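Geranylgeranyl pyrophosphate synthase (Corynebacterium glutamicum, PDB 3LMD) probably joins isoprenoid units into longer isoprenyl diphosphates with the help of magnesium ions, as a member of the FPP/GGPP synthase family. Local coordinates at residues T174-E179 and R197-V202; L203-G208 and F228-G233; H108-Y113 and I145-A150; H191-I196 and V232-Q237; R76-F81 and V102-T107. All blocks are in the same frame, centred on the assembly; numbering follows the deposited sequence.

Contact 1: residues T174-E179 and R197-V202; sequences TGQMRE and REKTGV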
# COMPACT_ATOMS: atom_id res chain seq x y z
N THR A 174 -11.34 -2.51 1.88
CA THR A 174 -12.77 -2.44 1.53
C THR A 174 -13.53 -1.82 2.72
O THR A 174 -14.38 -0.97 2.52
CB THR A 174 -13.34 -3.82 1.14
OG1 THR A 174 -12.65 -4.29 -0.02
CG2 THR A 174 -14.88 -3.78 0.87
N GLY A 175 -13.21 -2.25 3.94
CA GLY A 175 -13.86 -1.68 5.14
C GLY A 175 -13.63 -0.20 5.28
O GLY A 175 -14.56 0.56 5.61
N GLN A 176 -12.39 0.26 5.07
CA GLN A 176 -12.10 1.70 5.11
C GLN A 176 -12.91 2.46 4.03
O GLN A 176 -13.45 3.54 4.28
CB GLN A 176 -10.59 1.96 4.90
CG GLN A 176 -9.69 1.31 5.97
CD GLN A 176 -8.17 1.42 5.64
OE1 GLN A 176 -7.63 0.67 4.83
NE2 GLN A 176 -7.50 2.36 6.29
N MET A 177 -12.95 1.92 2.83
CA MET A 177 -13.72 2.58 1.72
C MET A 177 -15.21 2.58 2.06
O MET A 177 -15.90 3.56 1.83
CB MET A 177 -13.50 1.83 0.38
CG MET A 177 -14.09 2.60 -0.84
SD MET A 177 -13.15 4.14 -1.25
CE MET A 177 -11.93 3.39 -2.30
N ARG A 178 -15.69 1.47 2.61
CA ARG A 178 -17.11 1.36 3.01
C ARG A 178 -17.46 2.42 4.05
O ARG A 178 -18.50 3.09 3.98
CB ARG A 178 -17.41 -0.05 3.55
CG ARG A 178 -18.92 -0.30 3.83
CD ARG A 178 -19.15 -1.66 4.50
NE ARG A 178 -18.70 -2.81 3.70
CZ ARG A 178 -19.46 -3.43 2.79
NH1 ARG A 178 -20.68 -2.97 2.51
NH2 ARG A 178 -18.99 -4.47 2.13
N GLU A 179 -16.60 2.57 5.04
CA GLU A 179 -16.84 3.59 6.05
C GLU A 179 -16.81 5.00 5.43
O GLU A 179 -17.61 5.86 5.79
CB GLU A 179 -15.80 3.49 7.16
CG GLU A 179 -16.00 4.53 8.26
CD GLU A 179 -14.93 4.41 9.32
OE1 GLU A 179 -13.75 4.24 8.94
OE2 GLU A 179 -15.27 4.45 10.52
N ARG A 197 -16.58 -5.76 10.71
CA ARG A 197 -16.05 -7.06 10.24
C ARG A 197 -14.83 -6.86 9.34
O ARG A 197 -13.81 -7.56 9.46
CB ARG A 197 -17.13 -7.83 9.47
CG ARG A 197 -16.69 -9.22 8.99
CD ARG A 197 -17.82 -9.93 8.18
NE ARG A 197 -18.39 -9.04 7.16
CZ ARG A 197 -17.86 -8.82 5.96
NH1 ARG A 197 -16.73 -9.44 5.61
NH2 ARG A 197 -18.45 -7.97 5.12
N GLU A 198 -14.92 -5.89 8.41
CA GLU A 198 -13.83 -5.64 7.45
C GLU A 198 -12.66 -4.84 8.00
O GLU A 198 -11.50 -5.22 7.81
CB GLU A 198 -14.36 -4.95 6.19
CG GLU A 198 -15.34 -5.85 5.43
CD GLU A 198 -16.18 -5.07 4.42
OE1 GLU A 198 -16.23 -3.84 4.52
OE2 GLU A 198 -16.81 -5.71 3.56
N LYS A 199 -12.95 -3.75 8.68
CA LYS A 199 -11.90 -2.89 9.22
C LYS A 199 -11.16 -3.49 10.38
O LYS A 199 -9.97 -3.19 10.58
CB LYS A 199 -12.47 -1.55 9.72
CG LYS A 199 -12.75 -0.52 8.65
CD LYS A 199 -12.89 0.91 9.29
CE LYS A 199 -11.56 1.49 9.77
NZ LYS A 199 -11.77 2.91 10.30
N THR A 200 -11.86 -4.27 11.20
CA THR A 200 -11.28 -4.77 12.47
C THR A 200 -11.23 -6.30 12.60
O THR A 200 -10.19 -6.87 12.99
CB THR A 200 -12.07 -4.25 13.70
OG1 THR A 200 -12.06 -2.82 13.72
CG2 THR A 200 -11.46 -4.78 15.00
N GLY A 201 -12.34 -6.97 12.32
CA GLY A 201 -12.40 -8.43 12.55
C GLY A 201 -11.40 -9.20 11.70
O GLY A 201 -10.76 -10.16 12.19
N VAL A 202 -11.26 -8.81 10.42
CA VAL A 202 -10.54 -9.72 9.50
C VAL A 202 -9.07 -9.82 9.88
O VAL A 202 -8.43 -10.85 9.63
CB VAL A 202 -10.61 -9.35 7.97
CG1 VAL A 202 -12.00 -9.60 7.40
CG2 VAL A 202 -10.09 -7.91 7.71
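Gly-175 and Glu-198 mark the point where the two backbones come nearest, CA to CA 4.6 Å, as segments 174-179 and 197-202 run past each other in opposing directions at 143°. The glycine offers only backbone here, and CB of Glu-198 rests on CA of Gly-175 at 3.5 Å, from where the extended side chain carries its carboxylate across to Arg-178. The arginine receives it side-on with two nitrogens, one for each oxygen. Arg-178 NE makes a nearly straight bond of 2.8 Å to OE1 of Glu-198, which lies in the guanidinium plane, whereas Arg-178 NH2 gives a more bent bond of 2.9 Å to the syn lone pair of Glu-198 OE2. A bend at chi3 (-60°) turns the arginine head to this position, yet the guanidinium and carboxylate planes stay 40° apart, so the grip is twisted. Arg-197 NH2 adds a weak bond to the same OE2 and completes a salt-bridge network.

Lys-199 works the other flank. Its CG lies against C of Gly-175 at 3.5 Å, and its bent chain brings NZ to Glu-179 OE1 at 2.7 Å, on the syn side of the carboxylate. Next to it, the NE2 of Gln-176 is hydrogen-bonded to OD1 of Asp-115, a calcium ligand of this enzyme, whose OD2 also forms a long, weak ion pair with Lys-199.

Two arginines converging on the buried Glu-198 probably favour its charged form, and the pair of salt bridges ties helix 159-181 to helix 188-214 beside a metal-binding aspartate.

Contact 2: residues L203-G208 and F228-G233; sequences LIASAG and FGAAVG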
# COMPACT_ATOMS: atom_id res chain seq x y z
N LEU A 203 -8.51 -8.77 10.45
CA LEU A 203 -7.08 -8.82 10.76
C LEU A 203 -6.80 -9.61 12.04
O LEU A 203 -5.75 -10.25 12.17
CB LEU A 203 -6.49 -7.42 10.86
CG LEU A 203 -4.97 -7.29 10.96
CD1 LEU A 203 -4.19 -7.99 9.82
CD2 LEU A 203 -4.68 -5.75 10.95
N ILE A 204 -7.73 -9.56 12.99
CA ILE A 204 -7.59 -10.39 14.19
C ILE A 204 -7.77 -11.86 13.79
O ILE A 204 -7.01 -12.72 14.22
CB ILE A 204 -8.58 -9.95 15.28
CG1 ILE A 204 -8.27 -8.50 15.69
CG2 ILE A 204 -8.51 -10.84 16.51
CD1 ILE A 204 -9.36 -7.90 16.56
N ALA A 205 -8.76 -12.13 12.94
CA ALA A 205 -8.96 -13.46 12.37
C ALA A 205 -7.68 -13.93 11.68
O ALA A 205 -7.29 -15.09 11.82
CB ALA A 205 -10.15 -13.48 11.36
N SER A 206 -7.03 -13.02 10.95
CA SER A 206 -5.80 -13.35 10.25
C SER A 206 -4.66 -13.72 11.20
O SER A 206 -3.88 -14.60 10.91
CB SER A 206 -5.36 -12.15 9.36
OG SER A 206 -4.08 -12.39 8.82
N ALA A 207 -4.53 -13.00 12.30
CA ALA A 207 -3.54 -13.34 13.31
C ALA A 207 -3.75 -14.79 13.81
O ALA A 207 -2.78 -15.53 13.95
CB ALA A 207 -3.63 -12.39 14.45
N GLY A 208 -5.00 -15.18 14.06
CA GLY A 208 -5.28 -16.58 14.53
C GLY A 208 -4.93 -17.58 13.43
O GLY A 208 -4.27 -18.59 13.66
N PHE A 228 -12.63 -17.63 15.55
CA PHE A 228 -12.66 -17.07 16.89
C PHE A 228 -12.15 -15.62 16.86
O PHE A 228 -12.72 -14.73 17.47
CB PHE A 228 -11.78 -17.89 17.85
CG PHE A 228 -11.68 -17.28 19.23
CD1 PHE A 228 -12.73 -17.42 20.13
CD2 PHE A 228 -10.55 -16.56 19.61
CE1 PHE A 228 -12.66 -16.85 21.41
CE2 PHE A 228 -10.47 -15.99 20.86
CZ PHE A 228 -11.52 -16.15 21.77
N GLY A 229 -11.07 -15.39 16.14
CA GLY A 229 -10.53 -14.02 16.03
C GLY A 229 -11.55 -13.09 15.37
O GLY A 229 -11.70 -11.93 15.78
N ALA A 230 -12.26 -13.55 14.34
CA ALA A 230 -13.30 -12.70 13.72
C ALA A 230 -14.38 -12.30 14.73
O ALA A 230 -14.78 -11.11 14.80
CB ALA A 230 -13.94 -13.39 12.50
N ALA A 231 -14.82 -13.27 15.52
CA ALA A 231 -15.90 -13.03 16.48
C ALA A 231 -15.44 -12.08 17.59
O ALA A 231 -16.17 -11.18 18.00
CB ALA A 231 -16.40 -14.38 17.07
N VAL A 232 -14.21 -12.29 18.06
CA VAL A 232 -13.64 -11.42 19.08
C VAL A 232 -13.47 -9.97 18.59
O VAL A 232 -13.71 -9.02 19.33
CB VAL A 232 -12.29 -11.98 19.56
CG1 VAL A 232 -11.35 -10.87 19.95
CG2 VAL A 232 -12.54 -12.92 20.70
N GLY A 233 -13.07 -9.81 17.34
CA GLY A 233 -12.98 -8.45 16.74
C GLY A 233 -14.32 -7.73 16.83
O GLY A 233 -14.38 -6.53 17.14
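Ile-204 sends its two branches along separate paths to segment 228-233: a chi1 of -62° sets CG2 trans to the backbone N, while chi2 of 169° stretches the other branch out to CD1. The first path ends at the carbonyl of Gly-229, where CG2 of Ile-204 approaches O of Gly-229 at 3.4 Å. CG1 of Val-232 stands at the margin of van der Waals range from the same methyl. The second ends one turn further on, CD1 of Ile-204 lying on CA of Gly-233 at 3.7 Å. Beside the isoleucine, Ala-205 and Gly-229 bring the main chains together, CA to CA only 4.0 Å apart. The methyl of Ala-205 then meets the methyl of Ala-230 at 4.0 Å, CB to CB, and sits close to the amide nitrogen of Ala-230.

No hydrogen bond spans the interface; small residues and the branched Ile-204, with Val-232 at the margin, do the packing. Phe-81 and Phe-77 of helix 77-86 cover Ile-204 as well. The segment axes pass 7.0 Å apart at 150°, and Gly-229 and Gly-233 present the smooth face of a GxxxG pattern, a sequence pattern well known for close helix packing, here joining two long helices in the core of the all-alpha isoprenoid synthase fold.

Contact 3: residues H108-Y113 and I145-A150; sequences HLATLY and ILLAHA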
# COMPACT_ATOMS: atom_id res chain seq x y z
N HIS A 108 -1.34 -3.91 10.41
CA HIS A 108 -2.12 -3.07 11.32
C HIS A 108 -1.61 -1.64 11.33
O HIS A 108 -2.40 -0.70 11.19
CB HIS A 108 -2.11 -3.67 12.75
CG HIS A 108 -2.67 -2.77 13.79
ND1 HIS A 108 -3.95 -2.25 13.70
CD2 HIS A 108 -2.14 -2.29 14.94
CE1 HIS A 108 -4.17 -1.48 14.76
NE2 HIS A 108 -3.09 -1.48 15.52
N LEU A 109 -0.30 -1.45 11.52
CA LEU A 109 0.27 -0.10 11.57
C LEU A 109 0.10 0.64 10.23
O LEU A 109 -0.24 1.84 10.23
CB LEU A 109 1.76 -0.15 11.98
CG LEU A 109 1.96 -0.72 13.40
CD1 LEU A 109 3.47 -0.91 13.74
CD2 LEU A 109 1.25 0.19 14.45
N ALA A 110 0.33 -0.04 9.12
CA ALA A 110 0.19 0.60 7.79
C ALA A 110 -1.20 1.17 7.61
O ALA A 110 -1.40 2.28 7.15
CB ALA A 110 0.51 -0.40 6.66
N THR A 111 -2.16 0.34 8.00
CA THR A 111 -3.59 0.64 8.02
C THR A 111 -3.95 1.88 8.79
O THR A 111 -4.70 2.74 8.31
CB THR A 111 -4.26 -0.59 8.67
OG1 THR A 111 -4.86 -1.37 7.65
CG2 THR A 111 -5.24 -0.21 9.77
N LEU A 112 -3.40 1.98 10.00
CA LEU A 112 -3.53 3.17 10.81
C LEU A 112 -2.98 4.41 10.15
O LEU A 112 -3.58 5.48 10.21
CB LEU A 112 -2.83 3.00 12.16
CG LEU A 112 -3.55 2.12 13.19
CD1 LEU A 112 -2.67 1.96 14.45
CD2 LEU A 112 -4.93 2.70 13.55
N TYR A 113 -1.80 4.30 9.58
CA TYR A 113 -1.20 5.48 8.95
C TYR A 113 -2.08 5.99 7.82
O TYR A 113 -2.27 7.20 7.68
CB TYR A 113 0.22 5.18 8.50
CG TYR A 113 1.07 4.76 9.68
CD1 TYR A 113 0.57 4.86 10.98
CD2 TYR A 113 2.35 4.24 9.51
CE1 TYR A 113 1.32 4.47 12.09
CE2 TYR A 113 3.12 3.85 10.62
CZ TYR A 113 2.60 3.98 11.91
OH TYR A 113 3.33 3.60 13.02
N ILE A 145 5.72 2.04 2.77
CA ILE A 145 6.98 1.36 2.96
C ILE A 145 6.76 0.22 3.96
O ILE A 145 7.40 -0.84 3.85
CB ILE A 145 8.16 2.30 3.43
CG1 ILE A 145 9.50 1.57 3.32
CG2 ILE A 145 7.96 2.82 4.90
CD1 ILE A 145 10.05 1.45 1.88
N LEU A 146 5.83 0.40 4.90
CA LEU A 146 5.49 -0.72 5.81
C LEU A 146 4.96 -1.93 5.03
O LEU A 146 5.35 -3.08 5.28
CB LEU A 146 4.51 -0.28 6.93
CG LEU A 146 5.19 0.06 8.26
CD1 LEU A 146 6.20 1.22 8.16
CD2 LEU A 146 4.11 0.36 9.27
N LEU A 147 4.08 -1.67 4.07
CA LEU A 147 3.58 -2.76 3.20
C LEU A 147 4.73 -3.41 2.42
O LEU A 147 4.76 -4.63 2.26
CB LEU A 147 2.46 -2.25 2.25
CG LEU A 147 1.25 -1.74 3.09
CD1 LEU A 147 0.26 -0.88 2.33
CD2 LEU A 147 0.49 -2.89 3.82
N ALA A 148 5.70 -2.62 1.98
CA ALA A 148 6.87 -3.23 1.30
C ALA A 148 7.67 -4.12 2.28
O ALA A 148 8.10 -5.21 1.91
CB ALA A 148 7.81 -2.16 0.71
N HIS A 149 7.90 -3.64 3.51
CA HIS A 149 8.55 -4.46 4.55
C HIS A 149 7.77 -5.76 4.79
O HIS A 149 8.36 -6.86 4.88
CB HIS A 149 8.59 -3.74 5.92
CG HIS A 149 9.43 -2.49 5.93
ND1 HIS A 149 10.58 -2.37 5.20
CD2 HIS A 149 9.29 -1.34 6.62
CE1 HIS A 149 11.12 -1.19 5.42
NE2 HIS A 149 10.35 -0.53 6.27
N ALA A 150 6.46 -5.64 4.92
CA ALA A 150 5.64 -6.83 5.17
C ALA A 150 5.79 -7.84 4.02
O ALA A 150 5.90 -9.05 4.23
CB ALA A 150 4.13 -6.45 5.40
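Leu-146 has its carbonyl O taken up by its own helix, in a bond of 2.8 Å from the N of Ala-150, and it is the side chain of this leucine that meets segment 108-113. Its CD2 methyl is the centre of the contact. CB of Leu-109 lies 3.6 Å from Leu-146 CD2, and the backbone N of Ala-110 lies 3.8 Å from the same methyl. The side chain of Tyr-113 crosses that of Leu-146 at about a right angle, its CE2 being 3.9 Å from CD2 of Leu-146. To reach this spot Leu-146 adopts a chi1 of -97°, well off the usual staggered values, which suggests some torsional strain.

Ala-110 points its methyl at the opposing helix, where it touches two consecutive leucines: CB of Ala-110 is 4.0 Å from CB of Leu-146 and 3.8 Å from CD2 of Leu-147. The segments are close to antiparallel at 165°, with axes 9.1 Å apart. Leu-146 also packs on Val-66 and Leu-55, Leu-147 on Phe-169, while Ile-145 and Ala-148 lie against Gly-170 of the second subunit.

The chemistry is thus wholly apolar between the segments: no hydrogen bond crosses, and shape rather than direction fixes how the helix that leads to the calcium ligand Asp-115 lies against a helix of the dimer interface.

Contact 4: residues H191-I196 and V232-Q237; sequences HYTNVI and VGMIFQ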
# COMPACT_ATOMS: atom_id res chain seq x y z
N HIS A 191 -24.67 -2.06 7.53
CA HIS A 191 -23.51 -1.24 7.19
C HIS A 191 -22.50 -1.22 8.33
O HIS A 191 -21.31 -1.45 8.14
CB HIS A 191 -23.95 0.20 6.88
CG HIS A 191 -22.82 1.15 6.66
ND1 HIS A 191 -22.04 1.12 5.52
CD2 HIS A 191 -22.33 2.15 7.43
CE1 HIS A 191 -21.13 2.08 5.59
NE2 HIS A 191 -21.29 2.73 6.74
N TYR A 192 -22.98 -0.92 9.54
CA TYR A 192 -22.13 -0.84 10.70
C TYR A 192 -21.45 -2.17 10.88
O TYR A 192 -20.26 -2.22 11.12
CB TYR A 192 -22.96 -0.50 11.95
CG TYR A 192 -22.26 -0.72 13.28
CD1 TYR A 192 -21.58 0.31 13.90
CD2 TYR A 192 -22.37 -1.95 13.94
CE1 TYR A 192 -20.95 0.12 15.13
CE2 TYR A 192 -21.74 -2.16 15.16
CZ TYR A 192 -21.05 -1.12 15.76
OH TYR A 192 -20.43 -1.31 16.98
N THR A 193 -22.20 -3.25 10.79
CA THR A 193 -21.65 -4.59 11.02
C THR A 193 -20.57 -4.93 9.99
O THR A 193 -19.51 -5.47 10.34
CB THR A 193 -22.75 -5.67 10.98
OG1 THR A 193 -23.65 -5.45 12.05
CG2 THR A 193 -22.13 -7.09 11.13
N ASN A 194 -20.83 -4.60 8.73
CA ASN A 194 -19.87 -4.86 7.64
C ASN A 194 -18.60 -4.06 7.81
O ASN A 194 -17.51 -4.57 7.60
CB ASN A 194 -20.48 -4.51 6.27
CG ASN A 194 -21.54 -5.50 5.84
OD1 ASN A 194 -21.52 -6.64 6.23
ND2 ASN A 194 -22.48 -5.05 5.04
N VAL A 195 -18.74 -2.78 8.17
CA VAL A 195 -17.57 -1.97 8.44
C VAL A 195 -16.66 -2.58 9.52
O VAL A 195 -15.45 -2.69 9.31
CB VAL A 195 -17.92 -0.52 8.79
CG1 VAL A 195 -16.65 0.21 9.28
CG2 VAL A 195 -18.52 0.19 7.55
N ILE A 196 -17.23 -2.98 10.66
CA ILE A 196 -16.41 -3.56 11.74
C ILE A 196 -15.80 -4.90 11.34
O ILE A 196 -14.62 -5.14 11.58
CB ILE A 196 -17.19 -3.73 13.05
CG1 ILE A 196 -17.83 -2.40 13.46
CG2 ILE A 196 -16.27 -4.28 14.16
CD1 ILE A 196 -16.86 -1.28 13.54
N VAL A 232 -14.21 -12.29 18.06
CA VAL A 232 -13.64 -11.42 19.08
C VAL A 232 -13.47 -9.97 18.59
O VAL A 232 -13.71 -9.02 19.33
CB VAL A 232 -12.29 -11.98 19.56
CG1 VAL A 232 -11.35 -10.87 19.95
CG2 VAL A 232 -12.54 -12.92 20.70
N GLY A 233 -13.07 -9.81 17.34
CA GLY A 233 -12.98 -8.45 16.74
C GLY A 233 -14.32 -7.73 16.83
O GLY A 233 -14.38 -6.53 17.14
N MET A 234 -15.41 -8.45 16.53
CA MET A 234 -16.76 -7.86 16.65
C MET A 234 -17.06 -7.47 18.11
O MET A 234 -17.55 -6.38 18.38
CB MET A 234 -17.85 -8.82 16.11
CG MET A 234 -17.71 -9.21 14.61
SD MET A 234 -17.86 -7.78 13.45
CE MET A 234 -19.26 -6.87 14.28
N ILE A 235 -16.79 -8.39 19.04
CA ILE A 235 -17.02 -8.14 20.45
C ILE A 235 -16.25 -6.91 20.91
O ILE A 235 -16.82 -6.02 21.55
CB ILE A 235 -16.65 -9.36 21.29
CG1 ILE A 235 -17.62 -10.52 20.99
CG2 ILE A 235 -16.61 -9.03 22.80
CD1 ILE A 235 -17.13 -11.87 21.61
N PHE A 236 -14.96 -6.82 20.57
CA PHE A 236 -14.16 -5.66 21.01
C PHE A 236 -14.79 -4.33 20.61
O PHE A 236 -14.87 -3.41 21.41
CB PHE A 236 -12.73 -5.70 20.42
CG PHE A 236 -11.83 -6.74 21.05
CD1 PHE A 236 -12.16 -7.34 22.24
CD2 PHE A 236 -10.63 -7.10 20.45
CE1 PHE A 236 -11.32 -8.31 22.82
CE2 PHE A 236 -9.80 -8.06 21.02
CZ PHE A 236 -10.16 -8.66 22.21
N GLN A 237 -15.18 -4.22 19.34
CA GLN A 237 -15.66 -2.95 18.82
C GLN A 237 -17.07 -2.61 19.36
O GLN A 237 -17.34 -1.47 19.68
CB GLN A 237 -15.70 -2.98 17.29
CG GLN A 237 -16.03 -1.60 16.70
CD GLN A 237 -14.97 -0.58 17.09
OE1 GLN A 237 -13.83 -0.69 16.67
NE2 GLN A 237 -15.32 0.39 17.95
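In the all-alpha isoprenoid synthase fold, Gln-237 is the glutamine near the start of the second aspartate-rich signature, FQxxDDxxD, and here it packs with Ile-196 where helix 188-214 meets helix 219-246. The two segments cross steeply, at 118° with axes 10.6 Å apart, and the gap is spanned by side chains more than by backbone. Ile-196 is modelled in two conformers, and the distances given for it describe one of them. Met-234 supplies one of the spanning side chains. Bends at chi2 (-63°) and chi3 (-41°) fold its chain over, so that the thioether end comes to Ile-196: SD of Met-234 lies 3.9 Å from CG2 of Ile-196, and the terminal CE stands 4.0 Å from CB of the same isoleucine. That CE also reaches Thr-193, whose CG2 is 4.3 Å from it. Tyr-320 of helix 309-328 closes in on both Met-234 and Thr-193.

Gln-237 approaches Ile-196 at about a right angle, presenting its aliphatic part, with CB of the glutamine 3.4 Å from CG2 of the isoleucine. The still closer approach of Ile-196 CD1 to Gln-237 is doubtful. Within its own helix, in the same conformer, Ile-196 places CG1 over one face of the Tyr-192 ring, off toward the rim.

No hydrogen bond links the segments directly. Their polar ends meet instead at Asp-241, one turn beyond Gln-237 and within the aspartate-rich signature: the OH of Tyr-192 is hydrogen-bonded to OD2 of Asp-241, and NE2 of Gln-237 to its OD1.

Contact 5: residues R76-F81 and V102-T107; sequences RFRPMF and VVVEIT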
# COMPACT_ATOMS: atom_id res chain seq x y z
N ARG A 76 0.84 -5.42 22.26
CA ARG A 76 0.27 -5.52 20.90
C ARG A 76 -0.65 -6.74 20.80
O ARG A 76 -0.19 -7.88 20.71
CB ARG A 76 1.43 -5.66 19.93
CG ARG A 76 2.50 -4.55 20.07
CD ARG A 76 3.47 -4.56 18.90
NE ARG A 76 4.47 -3.50 19.04
CZ ARG A 76 4.35 -2.28 18.53
NH1 ARG A 76 5.31 -1.39 18.73
NH2 ARG A 76 3.28 -1.95 17.80
N PHE A 77 -1.96 -6.50 20.82
CA PHE A 77 -2.92 -7.61 20.88
C PHE A 77 -2.84 -8.59 19.70
O PHE A 77 -2.95 -9.82 19.87
CB PHE A 77 -4.36 -7.11 20.99
CG PHE A 77 -5.35 -8.23 20.97
CD1 PHE A 77 -6.00 -8.60 19.79
CD2 PHE A 77 -5.56 -9.00 22.10
CE1 PHE A 77 -6.88 -9.69 19.77
CE2 PHE A 77 -6.42 -10.07 22.09
CZ PHE A 77 -7.09 -10.42 20.92
N ARG A 78 -2.71 -8.07 18.48
CA ARG A 78 -2.75 -8.96 17.30
C ARG A 78 -1.60 -9.96 17.26
O ARG A 78 -1.83 -11.17 17.02
CB ARG A 78 -2.84 -8.15 16.02
CG ARG A 78 -4.14 -7.35 15.97
CD ARG A 78 -4.15 -6.24 14.90
NE ARG A 78 -5.42 -5.51 14.98
CZ ARG A 78 -5.68 -4.58 15.90
NH1 ARG A 78 -4.74 -4.23 16.77
NH2 ARG A 78 -6.86 -3.96 15.92
N PRO A 79 -0.36 -9.49 17.48
CA PRO A 79 0.70 -10.52 17.53
C PRO A 79 0.54 -11.46 18.72
O PRO A 79 0.83 -12.65 18.59
CB PRO A 79 2.01 -9.71 17.60
CG PRO A 79 1.61 -8.24 17.71
CD PRO A 79 0.16 -8.11 17.37
N MET A 80 0.07 -10.96 19.86
CA MET A 80 -0.15 -11.83 21.02
C MET A 80 -1.14 -12.94 20.68
O MET A 80 -0.94 -14.10 21.03
CB MET A 80 -0.69 -11.03 22.24
CG MET A 80 -0.79 -11.90 23.52
SD MET A 80 -1.78 -11.18 24.91
CE MET A 80 -3.44 -11.65 24.38
N PHE A 81 -2.22 -12.58 19.99
CA PHE A 81 -3.20 -13.57 19.56
C PHE A 81 -2.59 -14.59 18.59
O PHE A 81 -2.86 -15.78 18.70
CB PHE A 81 -4.44 -12.90 18.93
CG PHE A 81 -5.48 -13.91 18.45
CD1 PHE A 81 -5.87 -14.97 19.25
CD2 PHE A 81 -6.02 -13.81 17.19
CE1 PHE A 81 -6.82 -15.90 18.80
CE2 PHE A 81 -6.99 -14.72 16.74
CZ PHE A 81 -7.38 -15.76 17.53
N VAL A 102 4.67 -10.53 13.12
CA VAL A 102 5.22 -9.24 12.76
C VAL A 102 4.51 -8.73 11.50
O VAL A 102 4.19 -7.55 11.40
CB VAL A 102 6.76 -9.29 12.56
CG1 VAL A 102 7.29 -8.00 11.86
CG2 VAL A 102 7.47 -9.54 13.92
N VAL A 103 4.26 -9.63 10.56
CA VAL A 103 3.55 -9.23 9.34
C VAL A 103 2.17 -8.69 9.71
O VAL A 103 1.74 -7.66 9.18
CB VAL A 103 3.44 -10.41 8.36
CG1 VAL A 103 2.39 -10.11 7.23
CG2 VAL A 103 4.82 -10.70 7.72
N VAL A 104 1.46 -9.39 10.60
CA VAL A 104 0.14 -8.91 11.03
C VAL A 104 0.25 -7.53 11.65
O VAL A 104 -0.54 -6.62 11.33
CB VAL A 104 -0.54 -9.90 12.00
CG1 VAL A 104 -1.84 -9.28 12.60
CG2 VAL A 104 -0.85 -11.20 11.24
N GLU A 105 1.20 -7.35 12.55
CA GLU A 105 1.32 -6.05 13.21
C GLU A 105 1.72 -4.91 12.28
O GLU A 105 1.24 -3.79 12.43
CB GLU A 105 2.26 -6.11 14.42
CG GLU A 105 2.33 -4.79 15.15
CD GLU A 105 1.07 -4.46 15.97
OE1 GLU A 105 0.08 -5.21 15.92
OE2 GLU A 105 1.08 -3.45 16.70
N ILE A 106 2.60 -5.20 11.31
CA ILE A 106 3.01 -4.17 10.34
C ILE A 106 1.82 -3.76 9.50
O ILE A 106 1.65 -2.59 9.15
CB ILE A 106 4.12 -4.72 9.39
CG1 ILE A 106 5.47 -4.80 10.15
CG2 ILE A 106 4.23 -3.80 8.16
CD1 ILE A 106 6.59 -5.56 9.33
N THR A 107 1.00 -4.74 9.15
CA THR A 107 -0.20 -4.44 8.36
C THR A 107 -1.17 -3.57 9.13
O THR A 107 -1.74 -2.60 8.59
CB THR A 107 -0.89 -5.74 7.92
OG1 THR A 107 0.03 -6.46 7.07
CG2 THR A 107 -2.19 -5.44 7.13
O HOH W 1 -2.09 -5.23 17.62
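Arg-76 and Glu-105 meet at about a right angle, their guanidinium and carboxylate planes turned 73° from each other, so a single N-H carries the salt bridge instead of a flat two-pronged pairing. Arg-76 NH2 donates to OE2 of Glu-105 at 2.9 Å with an N-H...O angle of 156°; the oxygen lies in the guanidinium plane but is approached on its anti side. The extended chain of Arg-76 runs close to the same oxygen, its CD 3.4 Å from Glu-105 OE2. A bend at chi2 (73°) swings the glutamate round to this position.

The other oxygen turns to the start of helix 77-86. There CD of Pro-79 approaches OE1 of Glu-105 at 3.2 Å, the ring and the acid crossing at a slant. A water donates to Glu-105 OE1 at 2.8 Å. It accepts from both N and NH1 of Arg-78, each at 3.0 Å from the water oxygen, sitting at the edge of that guanidinium in its plane. Alongside, CB of Arg-78 packs on CG1 of Val-104 at 3.7 Å. The buried carboxylate is therefore bound at both oxygens.

Around this pair, Glu-48 of helix 34-55 forms a second salt bridge through NE of Arg-76, helix 132-157 packs behind Val-102 and Val-103, and helix 188-214 covers Val-104 and Phe-81.

Along the chain contact 5 comes first, then contacts 3, 1 and 2 in series, while contact 4 alternates with contact 1 and shares Val-232 and Gly-233 with contact 2. Contacts 5 and 3 sit on helix 95-118, their centres about 11 Å apart; contacts 1, 2 and 4 all use helix 188-214, which with helix 219-246 forms the middle of the bundle. Contacts 1 and 4 are the closest pair, with centres about 9 Å apart, and contacts 3 and 4 the most distant at about 22 Å. Phe-81 bridges contacts 5 and 2. Together the five contacts link helices that carry both aspartate-rich motifs to the dimer interface.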